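Long-range contacts in lipase (Penicillium expansum, PDB 3G7N), which hydrolyses acylglycerol lipids such as triacylglycerols, releasing free fatty acids, as a secreted alkaline lipase: residues P82-V87 with G98-W103; N157-F162 with I242-V247; G183-D188 with Y208-T213. All coordinates share one frame; numbering follows the deposited sequence.

Overall arrangement
From the N terminus, contact 1 comes first: it closes a short loop of ten residues, strand 95-96 included, by laying residues 82-87 against the start of helix 97-120. Contact 2 opens later, at the end of the central strand 154-159, and closes only at the hairpin of residues 242-247 near the C terminus. Contact 3 lies wholly within that long excursion, pairing strands 179-185 and 206-210. Strands 154-159 and 179-185 are neighbours in the main sheet, so contacts 2 and 3 adjoin, their centres about 7 Å apart. Contact 1 sits on the opposite side of the chain's centre, yet its Val99 packs on Phe162 of contact 2.

Contact 1: P82-V87 with G98-W103; sequences PELSGV and GVHRPW
Pro82 and Leu84 approach His100 and Trp103 from an extended length of loop that ends in a type II beta turn, Leu84 to Val87, closed by the bond from Val87 N to Leu84 O. Opposite runs the start of a helix, kinked at Pro102, whose nitrogen has no hydrogen to give to the turn before. The backbones stand well apart, 6.7 Å between CA of Pro82 and CA of His100 and 9.1 Å between CA of Leu84 and CA of Trp103, so side chains from both segments fill the gap. With CG of His100 anti to its backbone N (chi1 177°), the imidazole extends from the helix to the loop backbone. His100 CE1 comes within 3.2 Å of Glu83 N, a carbon-to-nitrogen approach, and the Glu83 carbonyl carbon lies in the ring plane at its edge. Pro82 CB touches His100 ND1 at 3.5 Å, approaching the ring obliquely. ND1 is buried here with no polar partner in the model. Leu84 points at the helix and divides its methyls: CD2 meets both His100 CE1, at 3.9 Å, and the indole, while CD1 lies at the Trp103 edge, near the ring plane, 3.7 Å from CD1 of that residue. The Leu84 side chain runs roughly perpendicular to that of Trp103 and antiparallel to that of His100. The contact is therefore apolar packing backed by an imidazole that abuts a peptide backbone. Ser85, within the turn, anchors it, its OG bonded to Asp108 of the same helix and its backbone O to Asn148. Helix 133-148 packs on the same cluster, where Ile140 touches both Leu84 and Trp103, and His107, one turn on in helix 97-120, meets the Trp103 indole at a steep angle.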
loop_
_atom_site.group_PDB
_atom_site.type_symbol
_atom_site.label_atom_id
_atom_site.label_comp_id
_atom_site.label_asym_id
_atom_site.label_seq_id
_atom_site.Cartn_x
_atom_site.Cartn_y
_atom_site.Cartn_z
ATOM N N PRO A 82 -15.965 -2.663 9.533
ATOM C CA PRO A 82 -15.916 -2.561 8.078
ATOM C C PRO A 82 -16.849 -3.562 7.416
ATOM O O PRO A 82 -17.135 -4.618 7.984
ATOM C CB PRO A 82 -14.470 -2.927 7.757
ATOM C CG PRO A 82 -14.051 -3.802 8.855
ATOM C CD PRO A 82 -14.778 -3.332 10.089
ATOM N N GLU A 83 -17.219 -3.266 6.179
ATOM C CA GLU A 83 -18.049 -4.143 5.370
ATOM C C GLU A 83 -17.626 -3.972 3.912
ATOM O O GLU A 83 -17.698 -2.868 3.372
ATOM C CB GLU A 83 -19.526 -3.772 5.547
ATOM C CG GLU A 83 -20.483 -4.565 4.672
ATOM C CD GLU A 83 -21.894 -4.626 5.241
ATOM O OE1 GLU A 83 -22.288 -3.694 5.978
ATOM O OE2 GLU A 83 -22.608 -5.609 4.942
ATOM N N LEU A 84 -17.227 -5.072 3.283
ATOM C CA LEU A 84 -16.797 -5.053 1.879
ATOM C C LEU A 84 -17.274 -6.334 1.193
ATOM O O LEU A 84 -17.076 -7.436 1.716
ATOM C CB LEU A 84 -15.263 -4.975 1.800
ATOM C CG LEU A 84 -14.599 -3.714 2.374
ATOM C CD1 LEU A 84 -13.083 -3.896 2.438
ATOM C CD2 LEU A 84 -14.967 -2.466 1.595
ATOM N N SER A 85 -17.668 -6.219 -0.071
ATOM C CA SER A 85 -18.115 -7.407 -0.785
ATOM C C SER A 85 -17.002 -8.436 -0.908
ATOM O O SER A 85 -15.843 -8.102 -1.216
ATOM C CB SER A 85 -18.691 -7.035 -2.147
ATOM O OG SER A 85 -17.686 -6.528 -3.016
ATOM N N GLY A 86 -17.348 -9.695 -0.661
ATOM C CA GLY A 86 -16.434 -10.806 -0.830
ATOM C C GLY A 86 -15.484 -10.971 0.335
ATOM O O GLY A 86 -14.661 -11.873 0.336
ATOM N N VAL A 87 -15.593 -10.080 1.324
ATOM C CA VAL A 87 -14.750 -10.154 2.513
ATOM C C VAL A 87 -15.588 -10.527 3.734
ATOM O O VAL A 87 -16.646 -9.941 3.959
ATOM C CB VAL A 87 -14.044 -8.801 2.809
ATOM C CG1 VAL A 87 -13.154 -8.920 4.032
ATOM C CG2 VAL A 87 -13.261 -8.335 1.580
ATOM N N GLY A 98 -11.547 6.915 8.011
ATOM C CA GLY A 98 -10.789 7.665 7.015
ATOM C C GLY A 98 -10.060 6.837 5.976
ATOM O O GLY A 98 -9.602 7.390 4.974
ATOM N N VAL A 99 -9.943 5.529 6.199
ATOM C CA VAL A 99 -9.427 4.615 5.174
ATOM C C VAL A 99 -10.521 3.695 4.644
ATOM O O VAL A 99 -10.597 3.460 3.442
ATOM C CB VAL A 99 -8.223 3.809 5.698
ATOM C CG1 VAL A 99 -7.714 2.828 4.638
ATOM C CG2 VAL A 99 -7.116 4.764 6.111
ATOM N N HIS A 100 -11.379 3.165 5.520
ATOM C CA HIS A 100 -12.488 2.350 5.046
ATOM C C HIS A 100 -13.394 3.087 4.081
ATOM O O HIS A 100 -13.846 2.498 3.086
ATOM C CB HIS A 100 -13.282 1.774 6.218
ATOM C CG HIS A 100 -14.484 0.980 5.796
ATOM N ND1 HIS A 100 -14.417 -0.339 5.398
ATOM C CD2 HIS A 100 -15.748 1.380 5.547
ATOM C CE1 HIS A 100 -15.626 -0.749 5.043
ATOM N NE2 HIS A 100 -16.463 0.259 5.194
ATOM N N ARG A 101 -13.697 4.345 4.366
ATOM C CA ARG A 101 -14.606 5.074 3.499
ATOM C C ARG A 101 -14.099 5.206 2.056
ATOM O O ARG A 101 -14.812 4.836 1.118
ATOM C CB ARG A 101 -14.987 6.435 4.096
ATOM C CG ARG A 101 -16.024 7.186 3.290
ATOM C CD ARG A 101 -16.772 8.191 4.182
ATOM N NE ARG A 101 -17.579 9.112 3.384
ATOM C CZ ARG A 101 -17.114 10.237 2.851
ATOM N NH1 ARG A 101 -15.875 10.631 3.110
ATOM N NH2 ARG A 101 -17.913 11.011 2.127
ATOM N N PRO A 102 -12.886 5.751 1.861
ATOM C CA PRO A 102 -12.390 5.826 0.477
ATOM C C PRO A 102 -12.222 4.451 -0.170
ATOM O O PRO A 102 -12.569 4.293 -1.327
ATOM C CB PRO A 102 -11.047 6.555 0.610
ATOM C CG PRO A 102 -10.680 6.475 2.079
ATOM C CD PRO A 102 -12.019 6.483 2.796
ATOM N N TRP A 103 -11.710 3.461 0.559
ATOM C CA TRP A 103 -11.588 2.136 -0.073
ATOM C C TRP A 103 -12.956 1.594 -0.500
ATOM O O TRP A 103 -13.126 1.090 -1.607
ATOM C CB TRP A 103 -10.887 1.129 0.833
ATOM C CG TRP A 103 -10.754 -0.196 0.165
ATOM C CD1 TRP A 103 -11.593 -1.279 0.322
ATOM C CD2 TRP A 103 -9.958 -0.475 -0.995
ATOM N NE1 TRP A 103 -11.331 -2.223 -0.646
ATOM C CE2 TRP A 103 -10.298 -1.772 -1.433
ATOM C CE3 TRP A 103 -8.932 0.222 -1.667
ATOM C CZ2 TRP A 103 -9.724 -2.352 -2.561
ATOM C CZ3 TRP A 103 -8.323 -0.376 -2.757
ATOM C CH2 TRP A 103 -8.710 -1.670 -3.180
#

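Contact 2: N157-F162 with I242-V247; sequences NALNAF and IASFGV
Asn160 reaches across to Ala243 and Ser244 with both ends of its amide. It sits just past strand 154-159 with left-handed backbone angles, and its chi1 of -58° turns the amide away from its own carbonyl and out toward the hairpin. Asn160 ND2 gives a hydrogen to Ala243 O over 2.9 Å; the donor stands above the carbonyl plane, while the oxygen is only slightly tilted from the amide plane of Asn160. On the other branch, Asn160 OD1 accepts from Ser244 OG at 3.0 Å. With donor and acceptor both engaged on the hairpin, the amide cannot flip without losing these bonds. Ser244 presents the hydroxyl because its OG is anti to the backbone N (chi1 -158°), directed at the strand end. In this alpha/beta hydrolase fold the place is next to the charge relay: Asn160 ND2 also makes a weak bond to the backbone O of His241, and its side chain touches Asp188, so the amide probably helps to position the loop that carries the histidine. Leu159 packs against the serine hydroxyl; its CB is 3.8 Å from Ser244 OG, and CD1 and CD2 both lie at about 4.0 Å from that same oxygen. Leu159 CD2 also approaches Phe245 CE2 obliquely, at a loose 4.3 Å. Phe245 occupies a type I' turn, Ser244 to Val247, whose two ends exchange backbone bonds as a tight hairpin. Helix 8-23 borders this apolar side, with Ser18 against Leu159 and Leu11 against Phe245.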
loop_
_atom_site.group_PDB
_atom_site.type_symbol
_atom_site.label_atom_id
_atom_site.label_comp_id
_atom_site.label_asym_id
_atom_site.label_seq_id
_atom_site.Cartn_x
_atom_site.Cartn_y
_atom_site.Cartn_z
ATOM N N ASN A 157 2.556 -3.970 -1.533
ATOM C CA ASN A 157 3.619 -3.090 -1.022
ATOM C C ASN A 157 3.046 -1.740 -0.641
ATOM O O ASN A 157 2.716 -0.940 -1.521
ATOM C CB ASN A 157 4.702 -2.908 -2.086
ATOM C CG ASN A 157 5.433 -4.201 -2.397
ATOM O OD1 ASN A 157 6.036 -4.806 -1.516
ATOM N ND2 ASN A 157 5.375 -4.631 -3.658
ATOM N N ALA A 158 2.828 -1.553 0.659
ATOM C CA ALA A 158 2.366 -0.263 1.182
ATOM C C ALA A 158 3.582 0.564 1.570
ATOM O O ALA A 158 4.391 0.119 2.398
ATOM C CB ALA A 158 1.474 -0.469 2.404
ATOM N N LEU A 159 3.737 1.739 0.964
ATOM C CA LEU A 159 4.902 2.577 1.228
ATOM C C LEU A 159 4.542 3.735 2.150
ATOM O O LEU A 159 3.535 4.433 1.946
ATOM C CB LEU A 159 5.477 3.120 -0.076
ATOM C CG LEU A 159 5.798 2.029 -1.114
ATOM C CD1 LEU A 159 6.333 2.679 -2.386
ATOM C CD2 LEU A 159 6.787 0.987 -0.591
ATOM N N ASN A 160 5.358 3.922 3.177
ATOM C CA ASN A 160 5.257 5.103 4.042
ATOM C C ASN A 160 3.856 5.243 4.656
ATOM O O ASN A 160 3.313 6.348 4.736
ATOM C CB ASN A 160 5.661 6.404 3.300
ATOM C CG ASN A 160 7.083 6.356 2.734
ATOM O OD1 ASN A 160 7.571 5.288 2.341
ATOM N ND2 ASN A 160 7.740 7.504 2.639
ATOM N N ALA A 161 3.297 4.127 5.123
ATOM C CA ALA A 161 1.901 4.062 5.553
ATOM C C ALA A 161 1.729 4.143 7.049
ATOM O O ALA A 161 2.485 3.553 7.809
ATOM C CB ALA A 161 1.242 2.799 5.040
ATOM N N PHE A 162 0.654 4.806 7.464
ATOM C CA PHE A 162 0.185 4.746 8.841
ATOM C C PHE A 162 -0.669 3.486 9.057
ATOM O O PHE A 162 -1.221 2.939 8.104
ATOM C CB PHE A 162 -0.605 6.019 9.186
ATOM C CG PHE A 162 -1.691 6.355 8.208
ATOM C CD1 PHE A 162 -2.978 5.869 8.396
ATOM C CD2 PHE A 162 -1.449 7.171 7.120
ATOM C CE1 PHE A 162 -4.008 6.233 7.535
ATOM C CE2 PHE A 162 -2.473 7.518 6.243
ATOM C CZ PHE A 162 -3.770 7.099 6.492
ATOM N N ILE A 242 8.152 12.221 1.642
ATOM C CA ILE A 242 7.966 12.387 0.199
ATOM C C ILE A 242 8.735 11.343 -0.628
ATOM O O ILE A 242 8.559 11.260 -1.854
ATOM C CB ILE A 242 8.371 13.835 -0.255
ATOM C CG1 ILE A 242 7.778 14.189 -1.619
ATOM C CG2 ILE A 242 9.873 14.010 -0.274
ATOM C CD1 ILE A 242 7.569 15.673 -1.806
ATOM N N ALA A 243 9.622 10.592 0.011
ATOM C CA ALA A 243 10.465 9.655 -0.737
ATOM C C ALA A 243 10.292 8.246 -0.208
ATOM O O ALA A 243 10.038 8.029 0.972
ATOM C CB ALA A 243 11.942 10.080 -0.663
ATOM N N SER A 244 10.531 7.280 -1.089
ATOM C CA SER A 244 10.580 5.879 -0.674
ATOM C C SER A 244 11.528 5.109 -1.582
ATOM O O SER A 244 11.475 5.252 -2.794
ATOM C CB SER A 244 9.183 5.264 -0.779
ATOM O OG SER A 244 9.089 4.129 0.072
ATOM N N PHE A 245 12.457 4.370 -0.973
ATOM C CA PHE A 245 13.400 3.531 -1.732
ATOM C C PHE A 245 14.008 4.260 -2.913
ATOM O O PHE A 245 14.124 3.708 -4.008
ATOM C CB PHE A 245 12.773 2.187 -2.103
ATOM C CG PHE A 245 12.377 1.390 -0.911
ATOM C CD1 PHE A 245 13.321 0.649 -0.206
ATOM C CD2 PHE A 245 11.144 1.632 -0.325
ATOM C CE1 PHE A 245 13.013 0.133 1.065
ATOM C CE2 PHE A 245 10.835 1.126 0.903
ATOM C CZ PHE A 245 11.780 0.429 1.636
ATOM N N GLY A 246 14.447 5.483 -2.665
ATOM C CA GLY A 246 15.243 6.215 -3.640
ATOM C C GLY A 246 14.414 7.021 -4.629
ATOM O O GLY A 246 14.964 7.685 -5.502
ATOM N N VAL A 247 13.089 7.004 -4.475
ATOM C CA VAL A 247 12.196 7.720 -5.388
ATOM C C VAL A 247 11.472 8.834 -4.647
ATOM O O VAL A 247 10.737 8.568 -3.687
ATOM C CB VAL A 247 11.139 6.760 -5.973
ATOM C CG1 VAL A 247 10.198 7.519 -6.899
ATOM C CG2 VAL A 247 11.815 5.563 -6.676
#

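Contact 3: G183-D188 with Y208-T213; sequences GNNVLD and YYSSGT
The Tyr209 ring lies along the chain of residues 184-186, which meets it obliquely. Tyr209 CD1 rests against Asn184 CB, its CE1 lies 3.5 Å from Asn185 O, and on the other branch its CE2 meets Val186 CG1. CG anti to the backbone N (chi1 -165°) swings the ring toward the partner strand and brings OH beside Val186 CA, where Asn232 ND2 also binds it. Tyr209 leaves the sheet on the same face as Asn184, whose amide is held by Glu207. Asn185 and Ser210 occupy the other face. The Asn185 amide turns ND2 to the backbone O of Gly240 and leaves OD1 facing a water 2.8 Å from Asn185 OD1. That water also lies in bonding range of Asn184 O and Ser210 OG, joining both segments through one molecule, although it has more acceptors within reach than its two protons can serve.

Between the two faces runs a parallel pairing, Gly183 with Tyr208 through Asn185 with Ser210, the two strand axes 28° apart. Asn184 N bonds Tyr208 O at 2.9 Å. Ser210 N returns a longer bond to Asn184 O at 3.3 Å, and Val186 N bonds Ser210 O. Ser210 OG then accepts from Gly212 N at 2.9 Å, an ST turn that bends the chain away as the strand ends. Past the pairing, Val186 packs its methyls on Ser211 CB.

The first segment leaves the sheet through a type II turn, Asn185 to Asp188, and the acid of the charge relay stands at its end. Asn185 holds Gly240, the residue before His241, while Asp188 OD2 bonds His241 ND1, so this segment grips the histidine loop at two points, consistent with a role in placing the charge-relay pair.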
loop_
_atom_site.group_PDB
_atom_site.type_symbol
_atom_site.label_atom_id
_atom_site.label_comp_id
_atom_site.label_asym_id
_atom_site.label_seq_id
_atom_site.Cartn_x
_atom_site.Cartn_y
_atom_site.Cartn_z
ATOM N N GLY A 183 6.958 -0.789 3.204
ATOM C CA GLY A 183 8.268 -0.244 2.857
ATOM C C GLY A 183 8.365 1.206 3.285
ATOM O O GLY A 183 7.626 2.052 2.764
ATOM N N ASN A 184 9.272 1.491 4.231
ATOM C CA ASN A 184 9.349 2.813 4.868
ATOM C C ASN A 184 10.687 3.504 4.665
ATOM O O ASN A 184 11.678 2.890 4.224
ATOM C CB ASN A 184 8.999 2.681 6.350
ATOM C CG ASN A 184 7.551 2.360 6.541
ATOM O OD1 ASN A 184 6.724 2.709 5.689
ATOM N ND2 ASN A 184 7.214 1.686 7.631
ATOM N N ASN A 185 10.684 4.806 4.921
ATOM C CA ASN A 185 11.828 5.650 4.623
ATOM C C ASN A 185 12.350 6.365 5.870
ATOM O O ASN A 185 11.583 6.743 6.772
ATOM C CB ASN A 185 11.441 6.670 3.557
ATOM C CG ASN A 185 12.648 7.312 2.899
ATOM O OD1 ASN A 185 13.528 6.603 2.417
ATOM N ND2 ASN A 185 12.648 8.640 2.785
ATOM N N VAL A 186 13.649 6.652 5.847
ATOM C CA VAL A 186 14.258 7.489 6.862
ATOM C C VAL A 186 13.586 8.844 6.937
ATOM O O VAL A 186 13.012 9.337 5.974
ATOM C CB VAL A 186 15.757 7.683 6.621
ATOM C CG1 VAL A 186 16.509 6.375 6.843
ATOM C CG2 VAL A 186 16.022 8.302 5.262
ATOM N N LEU A 187 13.587 9.413 8.148
ATOM C CA LEU A 187 13.132 10.784 8.350
ATOM C C LEU A 187 11.648 10.966 8.085
ATOM O O LEU A 187 11.196 12.072 7.813
ATOM C CB LEU A 187 13.963 11.788 7.533
ATOM C CG LEU A 187 15.406 11.976 8.005
ATOM C CD1 LEU A 187 16.180 12.764 6.963
ATOM C CD2 LEU A 187 15.428 12.683 9.362
ATOM N N ASP A 188 10.896 9.871 8.179
ATOM C CA ASP A 188 9.462 9.909 7.948
ATOM C C ASP A 188 8.723 9.398 9.181
ATOM O O ASP A 188 8.855 8.232 9.569
ATOM C CB ASP A 188 9.075 9.069 6.727
ATOM C CG ASP A 188 7.581 9.087 6.464
ATOM O OD1 ASP A 188 6.867 9.933 7.055
ATOM O OD2 ASP A 188 7.129 8.321 5.571
ATOM N N TYR A 208 10.108 -3.117 5.791
ATOM C CA TYR A 208 11.439 -2.899 5.240
ATOM C C TYR A 208 11.733 -1.413 5.351
ATOM O O TYR A 208 10.809 -0.598 5.434
ATOM C CB TYR A 208 11.497 -3.289 3.758
ATOM C CG TYR A 208 11.302 -4.771 3.492
ATOM C CD1 TYR A 208 12.397 -5.636 3.444
ATOM C CD2 TYR A 208 10.026 -5.324 3.408
ATOM C CE1 TYR A 208 12.224 -7.015 3.308
ATOM C CE2 TYR A 208 9.837 -6.690 3.196
ATOM C CZ TYR A 208 10.943 -7.535 3.222
ATOM O OH TYR A 208 10.765 -8.898 3.069
ATOM N N TYR A 209 13.013 -1.047 5.360
ATOM C CA TYR A 209 13.391 0.316 5.684
ATOM C C TYR A 209 14.672 0.649 4.938
ATOM O O TYR A 209 15.536 -0.219 4.771
ATOM C CB TYR A 209 13.588 0.427 7.200
ATOM C CG TYR A 209 13.639 1.836 7.736
ATOM C CD1 TYR A 209 12.477 2.570 7.947
ATOM C CD2 TYR A 209 14.829 2.364 8.194
ATOM C CE1 TYR A 209 12.510 3.823 8.492
ATOM C CE2 TYR A 209 14.856 3.594 8.868
ATOM C CZ TYR A 209 13.674 4.314 8.994
ATOM O OH TYR A 209 13.675 5.532 9.648
ATOM N N SER A 210 14.799 1.867 4.438
ATOM C CA SER A 210 16.042 2.256 3.782
ATOM C C SER A 210 16.254 3.741 3.918
ATOM O O SER A 210 15.329 4.484 4.284
ATOM C CB SER A 210 16.067 1.840 2.295
ATOM O OG SER A 210 15.514 2.848 1.458
ATOM N N SER A 211 17.444 4.181 3.519
ATOM C CA SER A 211 17.708 5.594 3.315
ATOM C C SER A 211 17.888 5.892 1.832
ATOM O O SER A 211 18.451 6.931 1.469
ATOM C CB SER A 211 18.949 6.038 4.106
ATOM O OG SER A 211 20.082 5.276 3.745
ATOM N N GLY A 212 17.287 5.067 0.976
ATOM C CA GLY A 212 17.169 5.409 -0.439
ATOM C C GLY A 212 18.081 4.600 -1.343
ATOM O O GLY A 212 18.103 4.803 -2.548
ATOM N N THR A 213 18.825 3.669 -0.763
ATOM C CA THR A 213 19.796 2.885 -1.523
ATOM C C THR A 213 19.625 1.398 -1.239
ATOM O O THR A 213 19.141 1.004 -0.175
ATOM C CB THR A 213 21.252 3.266 -1.176
ATOM O OG1 THR A 213 21.513 2.939 0.190
ATOM C CG2 THR A 213 21.512 4.740 -1.404
HETATM O O HOH W 1 13.000 3.936 1.816
#